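Local coordinates for protein activated BY transcription factor SSRB (Salmonella enterica, PDB 2WNW) that is a glycosyl hydrolase family 30 protein that joins a TIM barrel to a beta-sandwich domain and whose function is not further defined, at residues A[73-78]-A[331-336]; A[319-324]-A[371-376]; A[92-97]-A[344-349]; A[85-90]-A[237-242]; A[298-303]-A[307-312]. All blocks are in the same frame, centred on the assembly; numbering follows the deposited sequence.

Contacts 1 to 4 are buried; contact 5 lies on the surface. Contact 4 is inside the barrel, where two strands are joined by a salt bridge between buried charges. Contact 2 packs two helix ends; contact 1 packs a helix end on the chain after the last barrel strand, with one hydrogen bond added. Contact 3 joins two loops by an amide-carboxylate bond and a sulfur-aromatic touch, and contact 5 is a network of charges and water. Contacts 2 and 5 share helix 305-322, with Trp-310 and His-372 touching between them. Contact 3 meets contact 1 through Phe-95 and contact 5 through a weak hydrogen bond between Glu-349 and His-309. Segments 85-90 and 92-97 nearly adjoin in the chain.

Contact 1: residues A[73-78]-A[331-336]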
# COMPACT_ATOMS: atom_id res chain seq x y z
N SER A 73 -21.42 28.98 -2.08
CA SER A 73 -21.07 28.66 -3.46
C SER A 73 -19.72 27.94 -3.53
O SER A 73 -19.54 27.00 -4.30
CB SER A 73 -21.00 29.93 -4.30
OG SER A 73 -22.26 30.59 -4.34
N LEU A 74 -18.78 28.42 -2.73
CA LEU A 74 -17.44 27.84 -2.69
C LEU A 74 -17.45 26.36 -2.34
O LEU A 74 -16.70 25.57 -2.91
CB LEU A 74 -16.59 28.59 -1.66
CG LEU A 74 -15.46 29.54 -2.10
CD1 LEU A 74 -15.55 29.88 -3.57
CD2 LEU A 74 -15.54 30.78 -1.23
N TYR A 75 -18.31 26.00 -1.40
CA TYR A 75 -18.40 24.62 -0.94
C TYR A 75 -19.43 23.75 -1.64
O TYR A 75 -19.16 22.59 -1.94
CB TYR A 75 -18.70 24.62 0.56
CG TYR A 75 -17.51 24.51 1.48
CD1 TYR A 75 -17.48 25.22 2.68
CD2 TYR A 75 -16.46 23.62 1.20
CE1 TYR A 75 -16.44 25.05 3.59
CE2 TYR A 75 -15.41 23.44 2.12
CZ TYR A 75 -15.41 24.16 3.31
OH TYR A 75 -14.42 23.97 4.24
N PHE A 76 -20.60 24.31 -1.92
CA PHE A 76 -21.67 23.51 -2.50
C PHE A 76 -22.08 23.75 -3.94
O PHE A 76 -22.97 23.06 -4.45
CB PHE A 76 -22.87 23.59 -1.57
CG PHE A 76 -22.52 23.32 -0.14
CD1 PHE A 76 -22.32 24.37 0.75
CD2 PHE A 76 -22.31 22.02 0.30
CE1 PHE A 76 -21.90 24.13 2.06
CE2 PHE A 76 -21.89 21.76 1.61
CZ PHE A 76 -21.68 22.82 2.48
N SER A 77 -21.45 24.70 -4.61
CA SER A 77 -21.76 24.97 -6.01
C SER A 77 -21.18 23.82 -6.83
O SER A 77 -20.08 23.34 -6.56
CB SER A 77 -21.12 26.29 -6.46
OG SER A 77 -21.11 26.38 -7.88
N ALA A 78 -21.93 23.38 -7.84
CA ALA A 78 -21.48 22.30 -8.70
C ALA A 78 -20.25 22.73 -9.50
O ALA A 78 -19.50 21.89 -10.01
CB ALA A 78 -22.60 21.90 -9.65
N TRP A 331 -13.94 17.44 8.99
CA TRP A 331 -14.60 17.86 10.23
C TRP A 331 -15.22 19.23 9.93
O TRP A 331 -15.66 19.46 8.80
CB TRP A 331 -13.55 17.93 11.35
CG TRP A 331 -14.07 18.09 12.78
CD1 TRP A 331 -13.32 18.49 13.85
CD2 TRP A 331 -15.40 17.85 13.28
NE1 TRP A 331 -14.10 18.51 14.99
CE2 TRP A 331 -15.37 18.12 14.67
CE3 TRP A 331 -16.60 17.43 12.70
CZ2 TRP A 331 -16.51 17.99 15.48
CZ3 TRP A 331 -17.74 17.30 13.51
CH2 TRP A 331 -17.68 17.58 14.89
N ASN A 332 -15.24 20.14 10.90
CA ASN A 332 -15.84 21.47 10.70
C ASN A 332 -15.57 22.09 9.33
O ASN A 332 -14.42 22.26 8.93
CB ASN A 332 -15.35 22.45 11.76
CG ASN A 332 -15.64 21.99 13.17
OD1 ASN A 332 -16.77 22.08 13.66
ND2 ASN A 332 -14.60 21.47 13.83
N LEU A 333 -16.64 22.46 8.63
CA LEU A 333 -16.53 23.10 7.32
C LEU A 333 -15.98 24.50 7.49
O LEU A 333 -15.25 25.02 6.63
CB LEU A 333 -17.91 23.26 6.68
CG LEU A 333 -18.71 22.10 6.11
CD1 LEU A 333 -20.17 22.54 5.99
CD2 LEU A 333 -18.15 21.71 4.77
N LEU A 334 -16.37 25.12 8.60
CA LEU A 334 -16.04 26.50 8.88
C LEU A 334 -15.88 26.77 10.37
O LEU A 334 -16.57 26.17 11.19
CB LEU A 334 -17.17 27.37 8.33
CG LEU A 334 -17.34 28.81 8.79
CD1 LEU A 334 -16.32 29.68 8.08
CD2 LEU A 334 -18.76 29.29 8.48
N LEU A 335 -14.98 27.69 10.71
CA LEU A 335 -14.75 28.08 12.10
C LEU A 335 -14.31 29.54 12.12
O LEU A 335 -14.03 30.12 11.07
CB LEU A 335 -13.68 27.20 12.73
CG LEU A 335 -14.04 25.72 12.96
CD1 LEU A 335 -12.84 24.98 13.52
CD2 LEU A 335 -15.22 25.62 13.92
N ASN A 336 -14.27 30.15 13.30
CA ASN A 336 -13.84 31.55 13.36
C ASN A 336 -12.32 31.64 13.25
O ASN A 336 -11.63 30.62 13.17
CB ASN A 336 -14.38 32.24 14.63
CG ASN A 336 -13.84 31.65 15.92
OD1 ASN A 336 -14.50 31.73 16.96
ND2 ASN A 336 -12.65 31.08 15.87
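Tyr-75 and Phe-76, in the last turn of helix 65-76, meet one residue across the contact, Leu-333. Tyr-75 comes first along the chain. Its OH donates to Leu-333 O at 2.7 Å. The hydroxyl lies in the carbonyl plane, on a lone pair, with a C=O...O angle of 128°. The same residue also packs on the tyrosine ring. Leu-333 CD2 sits over the centre of one face, 3.9 Å from the centroid of the Tyr-75 ring, a CH-pi contact. Leu-333 CB lies 3.9 Å from Tyr-75 CE1. The two side chains run past each other in opposite directions.

Phe-76 follows and meets the other methyl. Its CZ is 3.8 Å from Leu-333 CD1, which lies at the ring edge, near the plane. With CG anti to the carbonyl carbon (chi1 -72°), the leucine fork gives one methyl to each ring. Phe-76 further packs on Ala-130 and Leu-133 of helix 124-133, while Tyr-75 stacks on Tyr-83. This joins helix 65-76, which precedes barrel strand 85-90, to the chain just beyond the last barrel strand, 327-330. The chemistry is mainly apolar, yet the buried tyrosine hydroxyl has a carbonyl partner, and that bond limits how the ring can shift over the leucine.

Contact 2: residues A[319-324]-A[371-376]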
# COMPACT_ATOMS: atom_id res chain seq x y z
N GLY A 319 -4.02 7.78 0.54
CA GLY A 319 -3.85 6.46 1.13
C GLY A 319 -5.17 5.74 1.39
O GLY A 319 -5.30 4.54 1.12
N ASN A 320 -6.14 6.46 1.93
CA ASN A 320 -7.45 5.88 2.23
C ASN A 320 -8.10 5.33 0.97
O ASN A 320 -8.51 4.17 0.93
CB ASN A 320 -8.37 6.92 2.87
CG ASN A 320 -8.00 7.24 4.30
OD1 ASN A 320 -8.56 8.16 4.91
ND2 ASN A 320 -7.07 6.48 4.85
N PHE A 321 -8.20 6.15 -0.07
CA PHE A 321 -8.83 5.70 -1.30
C PHE A 321 -8.08 4.58 -2.00
O PHE A 321 -8.69 3.68 -2.57
CB PHE A 321 -9.08 6.89 -2.22
CG PHE A 321 -10.21 7.78 -1.75
CD1 PHE A 321 -11.51 7.28 -1.69
CD2 PHE A 321 -9.97 9.08 -1.34
CE1 PHE A 321 -12.56 8.07 -1.22
CE2 PHE A 321 -11.01 9.88 -0.87
CZ PHE A 321 -12.31 9.38 -0.81
N LYS A 322 -6.75 4.60 -1.95
CA LYS A 322 -5.98 3.53 -2.58
C LYS A 322 -6.22 2.24 -1.81
O LYS A 322 -6.09 1.14 -2.36
CB LYS A 322 -4.48 3.85 -2.57
CG LYS A 322 -4.06 4.92 -3.54
CD LYS A 322 -3.01 4.39 -4.52
CE LYS A 322 -3.54 3.26 -5.37
NZ LYS A 322 -2.50 2.72 -6.31
N SER A 323 -6.57 2.37 -0.53
CA SER A 323 -6.78 1.21 0.33
C SER A 323 -8.21 0.67 0.45
O SER A 323 -8.43 -0.30 1.17
CB SER A 323 -6.23 1.51 1.72
OG SER A 323 -4.86 1.87 1.62
N GLY A 324 -9.17 1.30 -0.21
CA GLY A 324 -10.54 0.80 -0.16
C GLY A 324 -11.61 1.70 0.44
O GLY A 324 -12.75 1.26 0.62
N GLY A 371 -9.89 20.07 -2.60
CA GLY A 371 -10.36 20.40 -3.93
C GLY A 371 -9.81 19.55 -5.06
O GLY A 371 -10.51 19.31 -6.05
N HIS A 372 -8.56 19.11 -4.95
CA HIS A 372 -7.98 18.28 -6.00
C HIS A 372 -8.80 17.01 -6.19
O HIS A 372 -8.72 16.36 -7.23
CB HIS A 372 -6.52 17.95 -5.68
CG HIS A 372 -5.55 18.97 -6.20
ND1 HIS A 372 -5.12 18.98 -7.51
CD2 HIS A 372 -4.99 20.05 -5.60
CE1 HIS A 372 -4.35 20.04 -7.70
NE2 HIS A 372 -4.25 20.70 -6.56
N PHE A 373 -9.59 16.67 -5.17
CA PHE A 373 -10.46 15.50 -5.21
C PHE A 373 -11.93 15.85 -5.49
O PHE A 373 -12.49 15.50 -6.53
CB PHE A 373 -10.46 14.74 -3.88
CG PHE A 373 -9.27 13.85 -3.66
CD1 PHE A 373 -8.09 14.36 -3.13
CD2 PHE A 373 -9.34 12.49 -3.95
CE1 PHE A 373 -6.99 13.53 -2.89
CE2 PHE A 373 -8.25 11.65 -3.71
CZ PHE A 373 -7.08 12.17 -3.17
N CYS A 374 -12.54 16.53 -4.53
CA CYS A 374 -13.97 16.86 -4.58
C CYS A 374 -14.50 17.65 -5.77
O CYS A 374 -15.67 17.50 -6.13
CB CYS A 374 -14.39 17.55 -3.28
SG CYS A 374 -13.84 19.26 -3.10
N ARG A 375 -13.68 18.49 -6.38
CA ARG A 375 -14.14 19.28 -7.51
C ARG A 375 -14.28 18.45 -8.79
O ARG A 375 -14.99 18.85 -9.72
CB ARG A 375 -13.17 20.44 -7.78
CG ARG A 375 -13.02 21.41 -6.62
CD ARG A 375 -11.85 22.37 -6.84
NE ARG A 375 -12.18 23.44 -7.78
CZ ARG A 375 -12.90 24.52 -7.47
NH1 ARG A 375 -13.39 24.67 -6.25
NH2 ARG A 375 -13.13 25.45 -8.39
N TYR A 376 -13.64 17.29 -8.82
CA TYR A 376 -13.66 16.46 -10.02
C TYR A 376 -14.21 15.05 -9.92
O TYR A 376 -14.62 14.48 -10.94
CB TYR A 376 -12.23 16.41 -10.59
CG TYR A 376 -11.57 17.77 -10.55
CD1 TYR A 376 -11.97 18.79 -11.41
CD2 TYR A 376 -10.60 18.06 -9.58
CE1 TYR A 376 -11.43 20.07 -11.30
CE2 TYR A 376 -10.06 19.33 -9.47
CZ TYR A 376 -10.48 20.33 -10.32
OH TYR A 376 -9.99 21.61 -10.17
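Phe-321 and Phe-373 reach toward each other from the ends of two helices, 305-322 and 365-374. Their side chains slide past one another in opposite directions. The ring planes are 31° apart and the centroids 5.8 Å apart, an oblique pair that is neither a stack nor edge-to-face. One corner of each ring does the touching: Phe-321 CD2 lies 3.9 Å from Phe-373 CE2. In both residues CG is anti to the carbonyl carbon, which sends each ring out from its helix to the other.

Beyond the pair, Val-396 of strand 393-399 touches both phenylalanines, and Phe-398 meets Phe-321 edge-to-face. Gly-324, with positive phi, closes the end of helix 305-322 in a Schellman motif. Ser-323 OG also bonds back to Gly-319 O at 2.8 Å.

The contact thus belongs to the packing where two barrel helices lie against the sandwich sheet. No hydrogen bond links the segments. The two helix ends meet through van der Waals contact of buried rings, so the ring tilt is set by packing, not by a polar bond between the segments.

Contact 3: residues A[92-97]-A[344-349]; sequences SCDFSL and QGNLCE
Phe-95 and Asn-346, which touch, are each the centre of an inverse gamma turn, and the two loop backbones come nearest at Asp-94 and Gln-344, whose CA atoms are 6.3 Å apart. Asn-346 ND2 donates to Asp-94 OD2 at 3.0 Å. The bond is nearly straight, with an N-H...O angle of 168°. The acceptor lies in the amide plane and is met almost along its C-O axis. The amide and carboxylate planes are 27° apart. Asp-94 CG stands between the backbone N and the carbonyl carbon (chi1 55°), which turns the carboxylate toward Asn-346. Asn-342 ND2 also bonds OD2, and a glycerol, probably from the crystallisation liquor, bonds OD1, so both carboxylate oxygens have partners.

Phe-95 reaches further along the second loop with its tip. Its CZ is 3.8 Å from Cys-348 SG, which lies at the ring edge. This is a sulfur-aromatic contact. CZ also comes within 3.3 Å of Asn-346 O.

The contact joins two loops at the C-terminal end of the TIM barrel. Segment 92-97 directly follows barrel strand 85-90, and segment 344-349 links strands 332-336 and 352-355. The Phe-95 ring also touches Asn-332 and Leu-335 of strand 332-336. Ser-96 packs on Glu-54 of helix 54-61.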
# COMPACT_ATOMS: atom_id res chain seq x y z
N SER A 92 -25.19 18.12 21.24
CA SER A 92 -23.88 18.78 21.23
C SER A 92 -22.61 17.94 21.08
O SER A 92 -22.54 16.78 21.48
CB SER A 92 -23.75 19.64 22.48
OG SER A 92 -23.85 18.85 23.65
N CYS A 93 -21.60 18.57 20.47
CA CYS A 93 -20.27 17.98 20.32
C CYS A 93 -19.37 19.07 20.89
O CYS A 93 -19.88 20.09 21.37
CB CYS A 93 -19.94 17.69 18.84
SG CYS A 93 -19.76 19.11 17.74
N ASP A 94 -18.05 18.89 20.89
CA ASP A 94 -17.18 19.91 21.46
C ASP A 94 -17.28 21.24 20.72
O ASP A 94 -17.14 22.31 21.32
CB ASP A 94 -15.73 19.43 21.53
CG ASP A 94 -15.19 18.98 20.19
OD1 ASP A 94 -15.91 18.26 19.47
OD2 ASP A 94 -14.03 19.32 19.87
N PHE A 95 -17.54 21.18 19.42
CA PHE A 95 -17.68 22.41 18.65
C PHE A 95 -19.10 22.95 18.76
O PHE A 95 -19.87 22.97 17.79
CB PHE A 95 -17.26 22.19 17.20
CG PHE A 95 -15.78 22.28 16.99
CD1 PHE A 95 -14.97 21.15 17.09
CD2 PHE A 95 -15.18 23.52 16.78
CE1 PHE A 95 -13.58 21.25 16.99
CE2 PHE A 95 -13.80 23.63 16.67
CZ PHE A 95 -12.99 22.49 16.78
N SER A 96 -19.44 23.37 19.97
CA SER A 96 -20.74 23.94 20.29
C SER A 96 -20.49 25.04 21.31
O SER A 96 -19.41 25.11 21.89
CB SER A 96 -21.66 22.88 20.91
OG SER A 96 -21.84 21.78 20.04
N LEU A 97 -21.48 25.90 21.52
CA LEU A 97 -21.34 26.98 22.48
C LEU A 97 -21.34 26.38 23.88
O LEU A 97 -20.93 27.02 24.85
CB LEU A 97 -22.48 27.98 22.32
CG LEU A 97 -22.57 28.68 20.95
CD1 LEU A 97 -23.79 29.60 20.92
CD2 LEU A 97 -21.30 29.47 20.70
N GLN A 344 -14.82 23.43 25.02
CA GLN A 344 -13.77 22.85 25.86
C GLN A 344 -12.40 23.41 25.47
O GLN A 344 -11.37 22.91 25.92
CB GLN A 344 -13.75 21.33 25.75
CG GLN A 344 -14.61 20.63 26.79
CD GLN A 344 -14.20 20.98 28.20
OE1 GLN A 344 -14.95 21.62 28.94
NE2 GLN A 344 -13.00 20.56 28.59
N GLY A 345 -12.41 24.46 24.65
CA GLY A 345 -11.16 25.08 24.23
C GLY A 345 -10.34 24.26 23.25
O GLY A 345 -9.16 24.55 23.04
N ASN A 346 -10.95 23.24 22.65
CA ASN A 346 -10.25 22.39 21.69
C ASN A 346 -10.29 23.03 20.30
O ASN A 346 -10.92 22.51 19.38
CB ASN A 346 -10.91 21.01 21.66
CG ASN A 346 -10.25 20.07 20.67
OD1 ASN A 346 -9.02 20.00 20.60
ND2 ASN A 346 -11.05 19.33 19.91
N LEU A 347 -9.61 24.17 20.17
CA LEU A 347 -9.56 24.91 18.91
C LEU A 347 -8.84 24.14 17.80
O LEU A 347 -7.80 23.52 18.04
CB LEU A 347 -8.87 26.26 19.13
CG LEU A 347 -9.45 27.13 20.26
CD1 LEU A 347 -8.61 28.38 20.44
CD2 LEU A 347 -10.90 27.49 19.95
N CYS A 348 -9.40 24.20 16.59
CA CYS A 348 -8.83 23.50 15.44
C CYS A 348 -8.95 24.34 14.19
O CYS A 348 -9.73 25.29 14.14
CB CYS A 348 -9.56 22.18 15.18
SG CYS A 348 -9.55 20.96 16.52
N GLU A 349 -8.18 24.00 13.16
CA GLU A 349 -8.28 24.72 11.90
C GLU A 349 -9.43 24.10 11.10
O GLU A 349 -9.80 22.96 11.34
CB GLU A 349 -6.97 24.59 11.11
CG GLU A 349 -6.89 25.48 9.89
CD GLU A 349 -5.64 25.22 9.06
OE1 GLU A 349 -5.62 24.22 8.31
OE2 GLU A 349 -4.68 26.01 9.17

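Contact 4: residues A[85-90]-A[237-242]; sequences LARMPI and IWDHDK
Arg-87 and Asp-239 face each other across the inside of the TIM barrel, from strands 85-90 and 234-239. These strands are not neighbours in the sheet; 138-143 and 190-192 lie between them, and the nearest CA atoms, those of Arg-87 and Asp-239, are 11.7 Å apart. The long arginine side chain spans most of that gap.

From CB, which points toward the other strand, the Arg-87 chain continues with CG anti to the backbone N (chi1 180°). It stays extended through CG and CD to NE. NE bonds Ser-142 OG of strand 138-143. CZ is 3.7 Å from Asp-239 OD2. NH1 forms a salt bridge with Glu-294 of strand 289-294. NH2 takes two partners, Asn-195 OD1 and the carboxylate of Asp-239.

That carboxylate is turned steeply, its plane 74° from the guanidinium, with OD1 over one guanidinium face. Asp-239 is gripped elsewhere too: His-268 and Ser-293 bond OD1, and Ser-192 bonds OD2. Both Asp-239 oxygens and all three arginine nitrogens thus have partners. The bridge itself is bent: NH2 donates to Asp-239 OD2 at 2.9 Å, with an N-H...O angle of 132°, meeting that oxygen on its syn side but out of the carboxylate plane.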
# COMPACT_ATOMS: atom_id res chain seq x y z
N LEU A 85 -21.30 15.14 0.40
CA LEU A 85 -21.49 14.45 1.67
C LEU A 85 -21.38 15.46 2.82
O LEU A 85 -20.87 16.56 2.64
CB LEU A 85 -20.41 13.39 1.89
CG LEU A 85 -20.26 12.20 0.95
CD1 LEU A 85 -19.11 11.32 1.44
CD2 LEU A 85 -21.55 11.41 0.89
N ALA A 86 -21.85 15.05 3.99
CA ALA A 86 -21.76 15.89 5.18
C ALA A 86 -22.04 15.05 6.41
O ALA A 86 -22.69 14.01 6.34
CB ALA A 86 -22.75 17.05 5.09
N ARG A 87 -21.53 15.51 7.55
CA ARG A 87 -21.76 14.84 8.82
C ARG A 87 -22.18 15.94 9.78
O ARG A 87 -21.70 17.08 9.68
CB ARG A 87 -20.48 14.15 9.31
CG ARG A 87 -20.60 13.42 10.65
CD ARG A 87 -19.56 12.31 10.76
NE ARG A 87 -19.53 11.63 12.06
CZ ARG A 87 -18.70 11.94 13.06
NH1 ARG A 87 -17.83 12.94 12.93
NH2 ARG A 87 -18.72 11.24 14.18
N MET A 88 -23.08 15.61 10.69
CA MET A 88 -23.57 16.57 11.67
C MET A 88 -23.85 15.85 12.98
O MET A 88 -24.10 14.65 13.00
CB MET A 88 -24.82 17.27 11.15
CG MET A 88 -25.90 16.32 10.64
SD MET A 88 -27.03 17.19 9.55
CE MET A 88 -28.25 15.91 9.21
N PRO A 89 -23.80 16.58 14.10
CA PRO A 89 -24.04 16.00 15.42
C PRO A 89 -25.49 15.93 15.89
O PRO A 89 -26.29 16.83 15.63
CB PRO A 89 -23.20 16.88 16.33
CG PRO A 89 -23.43 18.24 15.72
CD PRO A 89 -23.29 17.96 14.23
N ILE A 90 -25.80 14.83 16.58
CA ILE A 90 -27.11 14.62 17.18
C ILE A 90 -26.82 15.06 18.62
O ILE A 90 -26.16 14.35 19.38
CB ILE A 90 -27.51 13.12 17.13
CG1 ILE A 90 -27.66 12.68 15.67
CG2 ILE A 90 -28.82 12.89 17.90
CD1 ILE A 90 -27.98 11.20 15.47
N ILE A 237 -20.53 1.78 12.23
CA ILE A 237 -20.03 1.57 13.58
C ILE A 237 -18.56 1.97 13.63
O ILE A 237 -17.98 2.36 12.61
CB ILE A 237 -20.20 0.09 14.03
CG1 ILE A 237 -19.50 -0.85 13.05
CG2 ILE A 237 -21.69 -0.25 14.15
CD1 ILE A 237 -19.50 -2.30 13.51
N TRP A 238 -17.97 1.87 14.82
CA TRP A 238 -16.58 2.25 15.11
C TRP A 238 -16.48 3.77 15.19
O TRP A 238 -16.47 4.32 16.29
CB TRP A 238 -15.59 1.71 14.06
CG TRP A 238 -14.13 2.00 14.41
CD1 TRP A 238 -13.19 2.56 13.59
CD2 TRP A 238 -13.45 1.73 15.65
NE1 TRP A 238 -11.98 2.66 14.24
CE2 TRP A 238 -12.12 2.16 15.51
CE3 TRP A 238 -13.85 1.17 16.88
CZ2 TRP A 238 -11.17 2.05 16.54
CZ3 TRP A 238 -12.92 1.06 17.90
CH2 TRP A 238 -11.59 1.49 17.72
N ASP A 239 -16.43 4.44 14.04
CA ASP A 239 -16.37 5.90 14.00
C ASP A 239 -15.23 6.38 14.91
O ASP A 239 -15.40 7.29 15.72
CB ASP A 239 -17.71 6.49 14.48
CG ASP A 239 -18.00 7.86 13.88
OD1 ASP A 239 -17.16 8.39 13.13
OD2 ASP A 239 -19.09 8.41 14.18
N HIS A 240 -14.06 5.76 14.75
CA HIS A 240 -12.90 6.11 15.56
C HIS A 240 -11.65 5.95 14.69
O HIS A 240 -11.74 5.72 13.48
CB HIS A 240 -12.86 5.20 16.80
CG HIS A 240 -11.93 5.68 17.87
ND1 HIS A 240 -11.82 7.00 18.23
CD2 HIS A 240 -11.11 4.99 18.70
CE1 HIS A 240 -10.97 7.12 19.24
NE2 HIS A 240 -10.52 5.91 19.54
N ASP A 241 -10.47 6.05 15.30
CA ASP A 241 -9.22 5.96 14.54
C ASP A 241 -8.92 4.63 13.85
O ASP A 241 -9.41 3.58 14.24
CB ASP A 241 -8.07 6.38 15.45
CG ASP A 241 -8.35 7.70 16.15
OD1 ASP A 241 -8.75 8.66 15.45
OD2 ASP A 241 -8.19 7.77 17.38
N LYS A 242 -8.09 4.70 12.81
CA LYS A 242 -7.76 3.52 12.02
C LYS A 242 -6.96 2.40 12.67
O LYS A 242 -6.96 1.27 12.18
CB LYS A 242 -7.08 3.97 10.72
CG LYS A 242 -8.04 4.71 9.78
CD LYS A 242 -7.36 5.14 8.48
CE LYS A 242 -6.60 6.45 8.66
NZ LYS A 242 -5.83 6.79 7.42

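Contact 5: residues A[298-303]-A[307-312]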
# COMPACT_ATOMS: atom_id res chain seq x y z
N PRO A 298 -4.72 20.92 13.96
CA PRO A 298 -4.78 22.00 14.95
C PRO A 298 -4.37 23.35 14.37
O PRO A 298 -3.84 23.43 13.26
CB PRO A 298 -3.81 21.52 16.03
CG PRO A 298 -2.76 20.82 15.22
CD PRO A 298 -3.58 20.01 14.23
N MET A 299 -4.62 24.41 15.14
CA MET A 299 -4.23 25.75 14.72
C MET A 299 -2.75 25.85 15.04
O MET A 299 -2.33 25.56 16.16
CB MET A 299 -5.01 26.81 15.50
CG MET A 299 -6.46 26.98 15.09
SD MET A 299 -6.62 27.63 13.42
CE MET A 299 -6.10 29.35 13.66
N GLU A 300 -1.95 26.24 14.05
CA GLU A 300 -0.51 26.36 14.24
C GLU A 300 -0.04 27.61 13.50
O GLU A 300 -0.46 27.86 12.37
CB GLU A 300 0.19 25.11 13.70
CG GLU A 300 -0.26 23.85 14.44
CD GLU A 300 0.34 22.58 13.88
OE1 GLU A 300 0.03 22.23 12.72
OE2 GLU A 300 1.13 21.93 14.60
N SER A 301 0.82 28.38 14.14
CA SER A 301 1.28 29.64 13.56
C SER A 301 2.66 29.69 12.94
O SER A 301 3.04 30.71 12.36
CB SER A 301 1.18 30.74 14.62
OG SER A 301 1.93 30.38 15.77
N ASP A 302 3.43 28.61 13.05
CA ASP A 302 4.77 28.61 12.49
C ASP A 302 4.77 28.62 10.96
O ASP A 302 3.76 28.31 10.32
CB ASP A 302 5.57 27.42 13.03
CG ASP A 302 4.95 26.10 12.65
OD1 ASP A 302 3.85 25.79 13.14
OD2 ASP A 302 5.58 25.39 11.85
N ALA A 303 5.92 28.97 10.38
CA ALA A 303 6.07 29.06 8.93
C ALA A 303 5.59 27.86 8.13
O ALA A 303 4.92 28.02 7.11
CB ALA A 303 7.54 29.36 8.59
N ILE A 307 1.84 24.17 4.96
CA ILE A 307 2.36 23.07 4.14
C ILE A 307 2.13 21.74 4.84
O ILE A 307 1.78 20.75 4.18
CB ILE A 307 3.87 23.25 3.84
CG1 ILE A 307 4.05 24.23 2.68
CG2 ILE A 307 4.51 21.91 3.50
CD1 ILE A 307 3.47 23.73 1.35
N ARG A 308 2.32 21.70 6.16
CA ARG A 308 2.10 20.47 6.91
C ARG A 308 0.64 20.04 6.85
O ARG A 308 0.34 18.85 6.76
CB ARG A 308 2.50 20.64 8.39
CG ARG A 308 4.00 20.75 8.66
CD ARG A 308 4.29 20.36 10.11
NE ARG A 308 3.48 21.12 11.05
CZ ARG A 308 3.74 22.37 11.42
NH1 ARG A 308 4.80 22.99 10.93
NH2 ARG A 308 2.95 23.00 12.27
N HIS A 309 -0.27 21.01 6.93
CA HIS A 309 -1.70 20.72 6.88
C HIS A 309 -2.08 20.21 5.50
O HIS A 309 -2.91 19.31 5.36
CB HIS A 309 -2.49 21.98 7.24
CG HIS A 309 -2.24 22.47 8.64
ND1 HIS A 309 -2.79 23.63 9.13
CD2 HIS A 309 -1.49 21.95 9.64
CE1 HIS A 309 -2.39 23.81 10.38
NE2 HIS A 309 -1.59 22.81 10.71
N TRP A 310 -1.46 20.81 4.48
CA TRP A 310 -1.67 20.43 3.09
C TRP A 310 -1.29 18.96 2.96
O TRP A 310 -2.05 18.15 2.42
CB TRP A 310 -0.78 21.33 2.22
CG TRP A 310 -0.51 20.91 0.80
CD1 TRP A 310 0.60 20.27 0.33
CD2 TRP A 310 -1.31 21.22 -0.35
NE1 TRP A 310 0.55 20.18 -1.04
CE2 TRP A 310 -0.61 20.75 -1.48
CE3 TRP A 310 -2.55 21.85 -0.53
CZ2 TRP A 310 -1.11 20.89 -2.79
CZ3 TRP A 310 -3.05 21.99 -1.83
CH2 TRP A 310 -2.33 21.52 -2.94
N HIS A 311 -0.12 18.61 3.49
CA HIS A 311 0.35 17.23 3.45
C HIS A 311 -0.58 16.27 4.18
O HIS A 311 -0.91 15.21 3.67
CB HIS A 311 1.74 17.11 4.08
CG HIS A 311 2.17 15.70 4.28
ND1 HIS A 311 2.61 14.90 3.25
CD2 HIS A 311 2.17 14.92 5.39
CE1 HIS A 311 2.86 13.68 3.72
NE2 HIS A 311 2.60 13.67 5.01
N THR A 312 -0.97 16.63 5.40
CA THR A 312 -1.83 15.76 6.19
C THR A 312 -3.11 15.36 5.45
O THR A 312 -3.46 14.19 5.40
CB THR A 312 -2.19 16.41 7.54
OG1 THR A 312 -0.99 16.58 8.31
CG2 THR A 312 -3.17 15.55 8.33
O HOH W 1 1.21 19.89 11.74
O HOH W 2 3.87 26.50 5.02
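Glu-300, Asp-302 and Arg-308 form a salt-bridge network at the surface of the TIM-barrel domain. It ties the loop after barrel strand 289-294 to the first turns of helix 305-322.

The charged pairs come first. Asp-302 meets the Arg-308 guanidinium at its edge, with the two planes nearly coplanar. Arg-308 NH2 donates to Asp-302 OD1 at 3.1 Å, on the syn lone pair, with an N-H...O angle of 172°. NH1 faces OD2, though its position is less sure. Glu-300 approaches differently: its carboxylate plane is 88° from the guanidinium. Arg-308 NH2 reaches Glu-300 OE1 at 3.1 Å from above the carboxylate plane. The bend of the arginine at chi3 (-54°) brings its end round to both acids.

A His-carboxylate hydrogen bond uses the same oxygen. His-309 NE2 donates to Glu-300 OE1 at 2.6 Å, on the anti lone pair, and the imidazole lies almost in the plane of the carboxylate. On its other nitrogen, ND1, the histidine has a weak bond to Glu-349. Glu-300 OE1 is thus gripped by His-309 NE2, Arg-308 NH2 and a water.

Water completes the set. One water joins Ala-303 O to Ile-307 N. Another donates to Glu-300 OE1 at 2.8 Å and accepts from Arg-308 NE at 2.7 Å.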